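Local coordinates for protein inactive glucansucrase (Lactobacillus reuteri, PDB 5JBD) that is an inactive member of the glucansucrases of glycoside hydrolase family 70, built round a TIM-type barrel and holding a calcium ion in the model, at residues E379-P384 against F641-A645; Y444-A448 against Y608-L613; Y671-A675 against T733-L737; Q797-K803 against R832-W836. One frame throughout, in Å; residues are numbered along the deposited sequence.

Interaction 1 (E379-P384 against F641-A645); sequences ENEATP and FESNA
Ser643 lies in the bend of the 379-384 loop, with its CB 3.4 Å from Ala382 O. Ser643 O accepts Asn380 N at 2.9 Å, the donor standing above the carbonyl plane. Its N reaches Ala382 O through a water that accepts the Ser643 N-H and donates to the carbonyl. A small residue suits the bend, and the hydroxyl is hydrogen-bonded to Asp458. Asn380 has a positive phi, which asparagine tolerates well, and its OD1 receives Asn644 ND2 at 3.0 Å in the carbonyl plane, the two amide planes 77° apart. Because Asn644 OD1 meanwhile caps Leu647 N, the Asn644 amide is held at both ends. The contact belongs to the barrel of this family: one loop enters the parallel strand 385-388, the other opens helix 645-648, with Asn644 as N-cap. Glu379 stretches out beyond CG (chi2 171°) to bring OE1 to 2.9 Å from Ala645 N, which meets it from above the carboxylate plane, a carboxylate at a helix start where it probably gains from the helix dipole. Pro384, rigid and apolar, lays CG 3.4 Å from Phe641 O and CB 3.8 Å from Phe641 CB, while Leu647 touches both residues.

Interaction 2 (Y444-A448 against Y608-L613); sequences YNVPA and YVSGYL
Asn445 and Ser610 form the polar core of this contact through a pair of hydrogen bonds. Asn445 OD1 accepts Ser610 N at 2.9 Å, and Asn445 ND2 gives a proton to Ser610 O, also at 2.9 Å; both are nearly straight (167° and 169°). Ser610 O lies in the amide plane of Asn445, whereas Ser610 N comes to OD1 from above the carbonyl plane. The Ser610 hydroxyl itself bonds to Arg359. Although Asn445 holds the N-cap position of helix 446-455, its side chain makes no capping bond; with CG beside the backbone N (chi1 -76°) the amide is directed at Ser610 instead. A water takes up part of that task: it accepts Ala448 N at 2.8 Å and donates to Tyr608 O.

Van der Waals contacts flank this core. Pro447, at home in a first helical turn where no N-H is needed, rests CD on the carbonyl of Tyr608, 3.4 Å from its O, and sets CB 3.8 Å from Leu613 CD2. Leu613 CD1 meets the methyl of Ala448, and Ser610 CB sits at the edge of the Tyr444 ring, 3.8 Å from Tyr444 CD2.

Strand 612-618 belongs to an antiparallel sheet and helix 446-455 leads to barrel strand 460-464, so the contact joins barrel and beta domain. With ND2 also bound to Leu353 O, the buried amide is doubly used as a donor, which should fix its rotation and its pairing with Ser610.

Interaction 3 (Y671-A675 against T733-L737); sequences YNVIA and TIAAL
Tyr671-Ala675 and Thr733-Leu737 are helical pieces that run almost parallel, 17° between their directions and 8.9 Å between the axes of the two segments. Their nearest CA atoms, in Ala675 and Thr733, are 4.7 Å apart. Such near-parallel helices form the outer layer of a TIM-type barrel: helix 670-676 comes between strands 652-654 and 688-691, and helix 727-739 between 688-691 and 743-748, three neighbours in the parallel sheet.

Thr733 fits as a knob into the hole formed by Tyr671, Asn672, Ile674 and Ala675. With its hydroxyl beside its own backbone N (chi1 -57°), Thr733 OG1 comes to 2.6 Å from Tyr671 O while Glu729 O lies within its range as well, so one proton has two possible acceptors. Tyr671 O already receives Ala675 N in its own helix. Threonine suits the place because its two branches serve both a carbonyl and an apolar neighbour: Thr733 CG2 presses on Ile674 CG2 at 3.5 Å, tighter than usual van der Waals contact, the two side chains crossing at about a right angle.

The CG2 branch of Ile674 is also 4.0 Å from Leu737 CD1, and both residues continue onto Phe689 of strand 688-691 and Phe681 of helix 678-683, an apolar cluster beside the helix pair. Small residues permit the close approach on another flank, where the CB methyls of Ala675 and Ala736 meet at 4.1 Å.

Interaction 4 (Q797-K803 against R832-W836); sequences QETYGGK and RINKW
Gln797-Tyr800 ends a helix, a type II turn from Tyr800 to Lys803 follows, and the 832-836 loop passes so close that the CA atoms of Glu798 and Asn834 are 4.4 Å apart. Glycine suits Gly802 for its positive phi, and Gly801 because Ile833 O crowds in to 3.4 Å from Gly801 CA, where a side chain would clash. Gln797, bent at chi2 (69°), spends its amide on two partners. Gln797 NE2 donates to Ile833 O (2.8 Å, 175°), with Glu254 as a further partner, and OE1 receives a weak bond from Trp836 NE1 at the edge of the indole. Glu798 lies side by side with Asn834, whose ND2 meets Glu798 OE1 at 3.2 Å on the syn side but tilted out of the carboxylate plane, while Glu798 OE2 makes a salt bridge with Lys835 NZ at 3.5 Å. Arg832, bent at chi3, grips Gly801 O side-on with NE (2.9 Å) and NH2 (3.0 Å), Gly801 O lying in the guanidinium plane, and Lys803 CA sits over the rim of one face. The arrangement is that of a helix C-terminus running into a type II turn, with Arg832 tying the 832-836 loop to that turn.

Overall arrangement
All four contacts lie in the family 70 region of one chain, without touching. Interaction 2 is nested within the loop closed by interaction 1; interactions 3 and 4 follow in series. Interactions 1, 2 and 3 meet the parallel barrel: at loops beside strand 385-388 and helix 645-648, where helix 446-455 faces the antiparallel sheet holding strand 612-618, and between helices 670-676 and 727-739. Interaction 4 lies in the chain between strands 784-791 and 841-845 of a different antiparallel sheet, with Trp836 about 12 Å from the calcium ion. Interactions 3 and 4 have centres 28 Å apart; interactions 2 and 4 reach 51 Å. Interaction 2 thus ties barrel to sheet, interactions 1 and 3 act within the barrel, and interaction 4 is a local closure.

Interaction 1 (E379-P384 against F641-A645)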
# COMPACT_ATOMS: atom_id res chain seq x y z
N GLU A 379 -29.25 10.11 15.33
CA GLU A 379 -28.48 8.88 15.08
C GLU A 379 -28.98 8.17 13.83
O GLU A 379 -30.08 8.44 13.36
CB GLU A 379 -28.52 7.97 16.31
CG GLU A 379 -27.56 8.43 17.41
CD GLU A 379 -27.74 7.66 18.70
OE1 GLU A 379 -27.52 6.42 18.72
OE2 GLU A 379 -28.09 8.31 19.70
N ASN A 380 -28.15 7.28 13.28
CA ASN A 380 -28.42 6.56 12.05
C ASN A 380 -28.61 7.41 10.81
O ASN A 380 -29.22 6.96 9.84
CB ASN A 380 -29.61 5.62 12.26
CG ASN A 380 -29.43 4.77 13.49
OD1 ASN A 380 -28.55 3.92 13.52
ND2 ASN A 380 -30.20 5.05 14.53
N GLU A 381 -28.08 8.63 10.83
CA GLU A 381 -28.18 9.57 9.70
C GLU A 381 -26.84 9.81 9.01
O GLU A 381 -26.81 9.98 7.79
CB GLU A 381 -28.76 10.92 10.17
CG GLU A 381 -30.19 10.80 10.67
CD GLU A 381 -30.88 12.14 10.89
OE1 GLU A 381 -30.22 13.20 11.06
OE2 GLU A 381 -32.13 12.10 10.92
N ALA A 382 -25.76 9.86 9.77
CA ALA A 382 -24.45 10.15 9.21
C ALA A 382 -23.95 8.94 8.43
O ALA A 382 -24.35 7.80 8.70
CB ALA A 382 -23.46 10.49 10.32
N THR A 383 -23.06 9.18 7.48
CA THR A 383 -22.37 8.10 6.79
C THR A 383 -21.42 7.38 7.75
O THR A 383 -20.50 8.02 8.28
CB THR A 383 -21.57 8.66 5.62
OG1 THR A 383 -22.46 9.37 4.76
CG2 THR A 383 -20.86 7.54 4.84
N PRO A 384 -21.64 6.05 7.99
CA PRO A 384 -20.73 5.27 8.85
C PRO A 384 -19.30 5.40 8.37
O PRO A 384 -19.02 5.12 7.19
CB PRO A 384 -21.24 3.83 8.69
CG PRO A 384 -22.68 3.98 8.38
CD PRO A 384 -22.77 5.21 7.52
N PHE A 641 -23.66 -1.38 8.40
CA PHE A 641 -23.20 -0.38 9.38
C PHE A 641 -24.16 0.81 9.49
O PHE A 641 -24.74 1.24 8.50
CB PHE A 641 -21.75 0.04 9.13
CG PHE A 641 -20.80 -1.09 9.34
CD1 PHE A 641 -20.63 -1.62 10.62
CD2 PHE A 641 -20.17 -1.71 8.27
CE1 PHE A 641 -19.81 -2.71 10.83
CE2 PHE A 641 -19.35 -2.80 8.48
CZ PHE A 641 -19.17 -3.30 9.75
N GLU A 642 -24.35 1.27 10.72
CA GLU A 642 -25.18 2.40 11.06
C GLU A 642 -24.37 3.28 12.01
O GLU A 642 -23.80 2.76 12.98
CB GLU A 642 -26.41 1.95 11.79
CG GLU A 642 -27.35 1.04 11.01
CD GLU A 642 -28.56 0.65 11.83
OE1 GLU A 642 -28.37 0.21 12.98
OE2 GLU A 642 -29.69 0.80 11.34
N SER A 643 -24.34 4.57 11.74
CA SER A 643 -23.61 5.56 12.57
C SER A 643 -24.49 5.95 13.75
O SER A 643 -25.35 6.82 13.64
CB SER A 643 -23.21 6.78 11.73
OG SER A 643 -22.28 7.62 12.42
N ASN A 644 -24.28 5.29 14.88
CA ASN A 644 -25.08 5.53 16.08
C ASN A 644 -24.18 5.37 17.30
O ASN A 644 -22.98 5.12 17.14
CB ASN A 644 -26.29 4.57 16.13
CG ASN A 644 -25.90 3.11 16.00
OD1 ASN A 644 -24.90 2.66 16.57
ND2 ASN A 644 -26.70 2.34 15.26
N ALA A 645 -24.74 5.49 18.49
CA ALA A 645 -23.97 5.38 19.73
C ALA A 645 -23.19 4.06 19.88
O ALA A 645 -22.08 4.03 20.46
CB ALA A 645 -24.88 5.62 20.94
O HOH W 1 -26.08 9.74 12.73
O HOH W 2 -26.04 5.77 9.74

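Interaction 2 (Y444-A448 against Y608-L613)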
# COMPACT_ATOMS: atom_id res chain seq x y z
N TYR A 444 2.09 20.51 13.89
CA TYR A 444 1.75 21.26 15.10
C TYR A 444 0.47 20.68 15.73
O TYR A 444 -0.33 20.03 15.06
CB TYR A 444 1.52 22.73 14.76
CG TYR A 444 2.78 23.52 14.45
CD1 TYR A 444 3.48 23.33 13.26
CD2 TYR A 444 3.26 24.46 15.35
CE1 TYR A 444 4.65 24.04 12.99
CE2 TYR A 444 4.42 25.18 15.08
CZ TYR A 444 5.11 24.97 13.90
OH TYR A 444 6.26 25.70 13.65
N ASN A 445 0.30 20.93 17.02
CA ASN A 445 -0.94 20.64 17.74
C ASN A 445 -1.42 19.19 17.67
O ASN A 445 -2.62 18.94 17.51
CB ASN A 445 -2.06 21.59 17.25
CG ASN A 445 -1.93 23.00 17.80
OD1 ASN A 445 -1.90 23.24 19.02
ND2 ASN A 445 -1.92 23.96 16.89
N VAL A 446 -0.51 18.22 17.79
CA VAL A 446 -0.90 16.81 17.70
C VAL A 446 -1.90 16.43 18.81
O VAL A 446 -2.93 15.79 18.52
CB VAL A 446 0.32 15.87 17.64
CG1 VAL A 446 -0.11 14.40 17.71
CG2 VAL A 446 1.08 16.11 16.33
N PRO A 447 -1.65 16.85 20.07
CA PRO A 447 -2.63 16.56 21.12
C PRO A 447 -4.04 17.10 20.84
O PRO A 447 -5.01 16.37 21.04
CB PRO A 447 -2.02 17.22 22.35
CG PRO A 447 -0.55 17.16 22.11
CD PRO A 447 -0.42 17.43 20.63
N ALA A 448 -4.14 18.33 20.35
CA ALA A 448 -5.45 18.90 20.01
C ALA A 448 -6.11 18.18 18.82
O ALA A 448 -7.34 18.01 18.81
CB ALA A 448 -5.33 20.41 19.75
N TYR A 608 3.85 21.06 22.38
CA TYR A 608 2.58 20.36 22.45
C TYR A 608 1.40 21.18 21.89
O TYR A 608 0.52 20.61 21.27
CB TYR A 608 2.28 19.97 23.91
CG TYR A 608 3.34 19.07 24.50
CD1 TYR A 608 3.24 17.69 24.39
CD2 TYR A 608 4.48 19.59 25.15
CE1 TYR A 608 4.22 16.84 24.91
CE2 TYR A 608 5.47 18.75 25.67
CZ TYR A 608 5.32 17.37 25.54
OH TYR A 608 6.27 16.52 26.03
N VAL A 609 1.42 22.50 22.10
CA VAL A 609 0.30 23.40 21.77
C VAL A 609 0.79 24.68 21.08
O VAL A 609 1.73 25.34 21.56
CB VAL A 609 -0.51 23.78 23.04
CG1 VAL A 609 -1.69 24.70 22.71
CG2 VAL A 609 -0.99 22.54 23.78
N SER A 610 0.17 25.00 19.94
CA SER A 610 0.32 26.27 19.24
C SER A 610 -1.08 26.86 19.07
O SER A 610 -1.76 26.62 18.06
CB SER A 610 0.98 26.03 17.90
OG SER A 610 1.24 27.25 17.23
N GLY A 611 -1.48 27.63 20.07
CA GLY A 611 -2.87 28.03 20.28
C GLY A 611 -3.30 27.68 21.70
O GLY A 611 -2.66 28.13 22.66
N TYR A 612 -4.32 26.85 21.83
CA TYR A 612 -4.78 26.42 23.16
C TYR A 612 -5.39 25.03 23.11
O TYR A 612 -6.03 24.67 22.11
CB TYR A 612 -5.82 27.40 23.71
CG TYR A 612 -6.30 27.05 25.12
CD1 TYR A 612 -5.50 27.30 26.24
CD2 TYR A 612 -7.54 26.42 25.33
CE1 TYR A 612 -5.92 26.96 27.52
CE2 TYR A 612 -7.97 26.07 26.61
CZ TYR A 612 -7.17 26.36 27.70
OH TYR A 612 -7.60 26.02 28.97
N LEU A 613 -5.22 24.28 24.21
CA LEU A 613 -5.93 23.00 24.42
C LEU A 613 -6.42 22.91 25.85
O LEU A 613 -5.65 23.12 26.80
CB LEU A 613 -5.02 21.79 24.10
CG LEU A 613 -5.65 20.40 24.34
CD1 LEU A 613 -6.93 20.20 23.52
CD2 LEU A 613 -4.65 19.29 24.06
O HOH W 3 -2.44 20.43 20.96

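Interaction 3 (Y671-A675 against T733-L737)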
# COMPACT_ATOMS: atom_id res chain seq x y z
N TYR A 671 4.52 -9.45 16.80
CA TYR A 671 3.46 -10.36 17.22
C TYR A 671 3.59 -10.73 18.70
O TYR A 671 2.61 -10.70 19.43
CB TYR A 671 3.38 -11.63 16.34
CG TYR A 671 2.95 -11.40 14.89
CD1 TYR A 671 2.12 -10.34 14.52
CD2 TYR A 671 3.41 -12.24 13.88
CE1 TYR A 671 1.76 -10.13 13.20
CE2 TYR A 671 3.05 -12.05 12.56
CZ TYR A 671 2.20 -10.98 12.22
OH TYR A 671 1.84 -10.77 10.92
N ASN A 672 4.82 -11.01 19.14
CA ASN A 672 5.05 -11.38 20.54
C ASN A 672 4.89 -10.21 21.50
O ASN A 672 4.32 -10.37 22.58
CB ASN A 672 6.42 -12.06 20.69
CG ASN A 672 6.50 -13.37 19.90
OD1 ASN A 672 5.47 -14.03 19.66
ND2 ASN A 672 7.69 -13.74 19.47
N VAL A 673 5.39 -9.05 21.10
CA VAL A 673 5.23 -7.83 21.90
C VAL A 673 3.74 -7.48 22.04
O VAL A 673 3.29 -7.17 23.14
CB VAL A 673 6.04 -6.65 21.31
CG1 VAL A 673 5.83 -5.38 22.14
CG2 VAL A 673 7.52 -7.01 21.23
N ILE A 674 2.98 -7.58 20.95
CA ILE A 674 1.53 -7.29 20.98
C ILE A 674 0.80 -8.23 21.95
O ILE A 674 0.02 -7.76 22.80
CB ILE A 674 0.91 -7.32 19.56
CG1 ILE A 674 1.43 -6.16 18.71
CG2 ILE A 674 -0.62 -7.27 19.61
CD1 ILE A 674 1.30 -6.34 17.21
N ALA A 675 1.05 -9.53 21.83
CA ALA A 675 0.45 -10.54 22.73
C ALA A 675 0.73 -10.24 24.20
O ALA A 675 -0.20 -10.24 25.01
CB ALA A 675 0.98 -11.93 22.38
N THR A 733 -1.20 -14.34 18.88
CA THR A 733 -1.42 -12.91 19.12
C THR A 733 -2.89 -12.53 18.96
O THR A 733 -3.45 -11.83 19.80
CB THR A 733 -0.52 -12.05 18.21
OG1 THR A 733 0.85 -12.41 18.44
CG2 THR A 733 -0.71 -10.56 18.49
N ILE A 734 -3.53 -13.03 17.89
CA ILE A 734 -4.96 -12.78 17.68
C ILE A 734 -5.78 -13.32 18.87
O ILE A 734 -6.69 -12.64 19.36
CB ILE A 734 -5.46 -13.37 16.35
CG1 ILE A 734 -4.82 -12.60 15.19
CG2 ILE A 734 -6.98 -13.28 16.24
CD1 ILE A 734 -4.94 -13.28 13.85
N ALA A 735 -5.44 -14.52 19.32
CA ALA A 735 -6.12 -15.15 20.47
C ALA A 735 -5.95 -14.34 21.75
O ALA A 735 -6.91 -14.17 22.52
CB ALA A 735 -5.63 -16.57 20.68
N ALA A 736 -4.74 -13.83 21.97
CA ALA A 736 -4.46 -12.97 23.12
C ALA A 736 -5.28 -11.67 23.09
O ALA A 736 -5.83 -11.26 24.11
CB ALA A 736 -2.97 -12.66 23.22
N LEU A 737 -5.39 -11.05 21.92
CA LEU A 737 -6.23 -9.86 21.77
C LEU A 737 -7.71 -10.20 22.00
O LEU A 737 -8.42 -9.46 22.66
CB LEU A 737 -6.03 -9.22 20.39
CG LEU A 737 -4.63 -8.64 20.17
CD1 LEU A 737 -4.40 -8.33 18.70
CD2 LEU A 737 -4.41 -7.38 21.01

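Interaction 4 (Q797-K803 against R832-W836)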
# COMPACT_ATOMS: atom_id res chain seq x y z
N GLN A 797 -0.03 -20.07 -2.61
CA GLN A 797 -1.04 -20.05 -3.67
C GLN A 797 -1.31 -21.46 -4.22
O GLN A 797 -2.45 -21.80 -4.54
CB GLN A 797 -0.62 -19.11 -4.80
CG GLN A 797 -1.78 -18.73 -5.72
CD GLN A 797 -2.82 -17.84 -5.04
OE1 GLN A 797 -2.47 -16.94 -4.27
NE2 GLN A 797 -4.09 -18.06 -5.35
N GLU A 798 -0.25 -22.28 -4.33
CA GLU A 798 -0.41 -23.65 -4.82
C GLU A 798 -1.28 -24.46 -3.88
O GLU A 798 -2.20 -25.11 -4.33
CB GLU A 798 0.94 -24.38 -4.97
CG GLU A 798 1.84 -23.85 -6.09
CD GLU A 798 1.43 -24.29 -7.49
OE1 GLU A 798 0.45 -25.06 -7.64
OE2 GLU A 798 2.11 -23.83 -8.45
N THR A 799 -1.01 -24.39 -2.59
CA THR A 799 -1.74 -25.18 -1.60
C THR A 799 -3.15 -24.65 -1.33
O THR A 799 -4.10 -25.42 -1.27
CB THR A 799 -0.95 -25.29 -0.28
OG1 THR A 799 0.31 -25.90 -0.54
CG2 THR A 799 -1.69 -26.12 0.76
N TYR A 800 -3.29 -23.34 -1.14
CA TYR A 800 -4.53 -22.75 -0.62
C TYR A 800 -5.42 -22.07 -1.66
O TYR A 800 -6.61 -21.83 -1.38
CB TYR A 800 -4.18 -21.76 0.51
CG TYR A 800 -3.51 -22.47 1.66
CD1 TYR A 800 -4.25 -23.18 2.57
CD2 TYR A 800 -2.11 -22.45 1.81
CE1 TYR A 800 -3.64 -23.85 3.62
CE2 TYR A 800 -1.48 -23.12 2.86
CZ TYR A 800 -2.26 -23.82 3.76
OH TYR A 800 -1.68 -24.49 4.80
N GLY A 801 -4.87 -21.79 -2.83
CA GLY A 801 -5.61 -21.08 -3.86
C GLY A 801 -6.81 -21.90 -4.29
O GLY A 801 -6.66 -23.04 -4.74
N GLY A 802 -8.00 -21.33 -4.10
CA GLY A 802 -9.23 -22.02 -4.44
C GLY A 802 -9.62 -23.21 -3.58
O GLY A 802 -10.63 -23.85 -3.84
N LYS A 803 -8.85 -23.49 -2.52
CA LYS A 803 -9.04 -24.71 -1.73
C LYS A 803 -10.44 -24.82 -1.08
O LYS A 803 -10.99 -25.91 -0.98
CB LYS A 803 -7.95 -24.81 -0.65
CG LYS A 803 -8.02 -26.05 0.22
CD LYS A 803 -6.88 -26.04 1.22
CE LYS A 803 -6.92 -27.25 2.11
NZ LYS A 803 -5.83 -27.30 3.11
N ARG A 832 -9.52 -22.96 -10.15
CA ARG A 832 -8.72 -22.59 -9.00
C ARG A 832 -7.48 -21.84 -9.47
O ARG A 832 -6.80 -22.29 -10.40
CB ARG A 832 -8.30 -23.82 -8.20
CG ARG A 832 -9.47 -24.53 -7.53
CD ARG A 832 -9.03 -25.73 -6.71
NE ARG A 832 -8.01 -25.42 -5.69
CZ ARG A 832 -7.50 -26.31 -4.84
NH1 ARG A 832 -7.89 -27.60 -4.86
NH2 ARG A 832 -6.58 -25.93 -3.95
N ILE A 833 -7.17 -20.71 -8.83
CA ILE A 833 -5.92 -20.01 -9.10
C ILE A 833 -4.81 -20.60 -8.21
O ILE A 833 -4.66 -20.22 -7.05
CB ILE A 833 -6.05 -18.48 -8.89
CG1 ILE A 833 -7.12 -17.93 -9.84
CG2 ILE A 833 -4.70 -17.81 -9.13
CD1 ILE A 833 -7.37 -16.43 -9.74
N ASN A 834 -4.04 -21.53 -8.77
CA ASN A 834 -2.89 -22.12 -8.08
C ASN A 834 -1.61 -21.32 -8.31
O ASN A 834 -0.64 -21.47 -7.56
CB ASN A 834 -2.68 -23.58 -8.51
CG ASN A 834 -2.31 -23.71 -9.98
OD1 ASN A 834 -3.07 -23.32 -10.86
ND2 ASN A 834 -1.12 -24.25 -10.25
N LYS A 835 -1.63 -20.48 -9.35
CA LYS A 835 -0.47 -19.72 -9.76
C LYS A 835 -0.94 -18.48 -10.50
O LYS A 835 -1.77 -18.59 -11.39
CB LYS A 835 0.37 -20.58 -10.70
CG LYS A 835 1.66 -19.92 -11.17
CD LYS A 835 2.57 -20.89 -11.94
CE LYS A 835 3.38 -21.82 -11.03
NZ LYS A 835 3.96 -21.20 -9.78
N TRP A 836 -0.42 -17.30 -10.14
CA TRP A 836 -0.75 -16.04 -10.82
C TRP A 836 0.03 -15.95 -12.13
O TRP A 836 1.16 -16.41 -12.21
CB TRP A 836 -0.47 -14.81 -9.93
CG TRP A 836 -1.32 -14.78 -8.69
CD1 TRP A 836 -0.98 -15.23 -7.45
CD2 TRP A 836 -2.67 -14.32 -8.59
NE1 TRP A 836 -2.03 -15.09 -6.59
CE2 TRP A 836 -3.08 -14.52 -7.26
CE3 TRP A 836 -3.57 -13.76 -9.51
CZ2 TRP A 836 -4.36 -14.16 -6.80
CZ3 TRP A 836 -4.85 -13.40 -9.06
CH2 TRP A 836 -5.23 -13.61 -7.72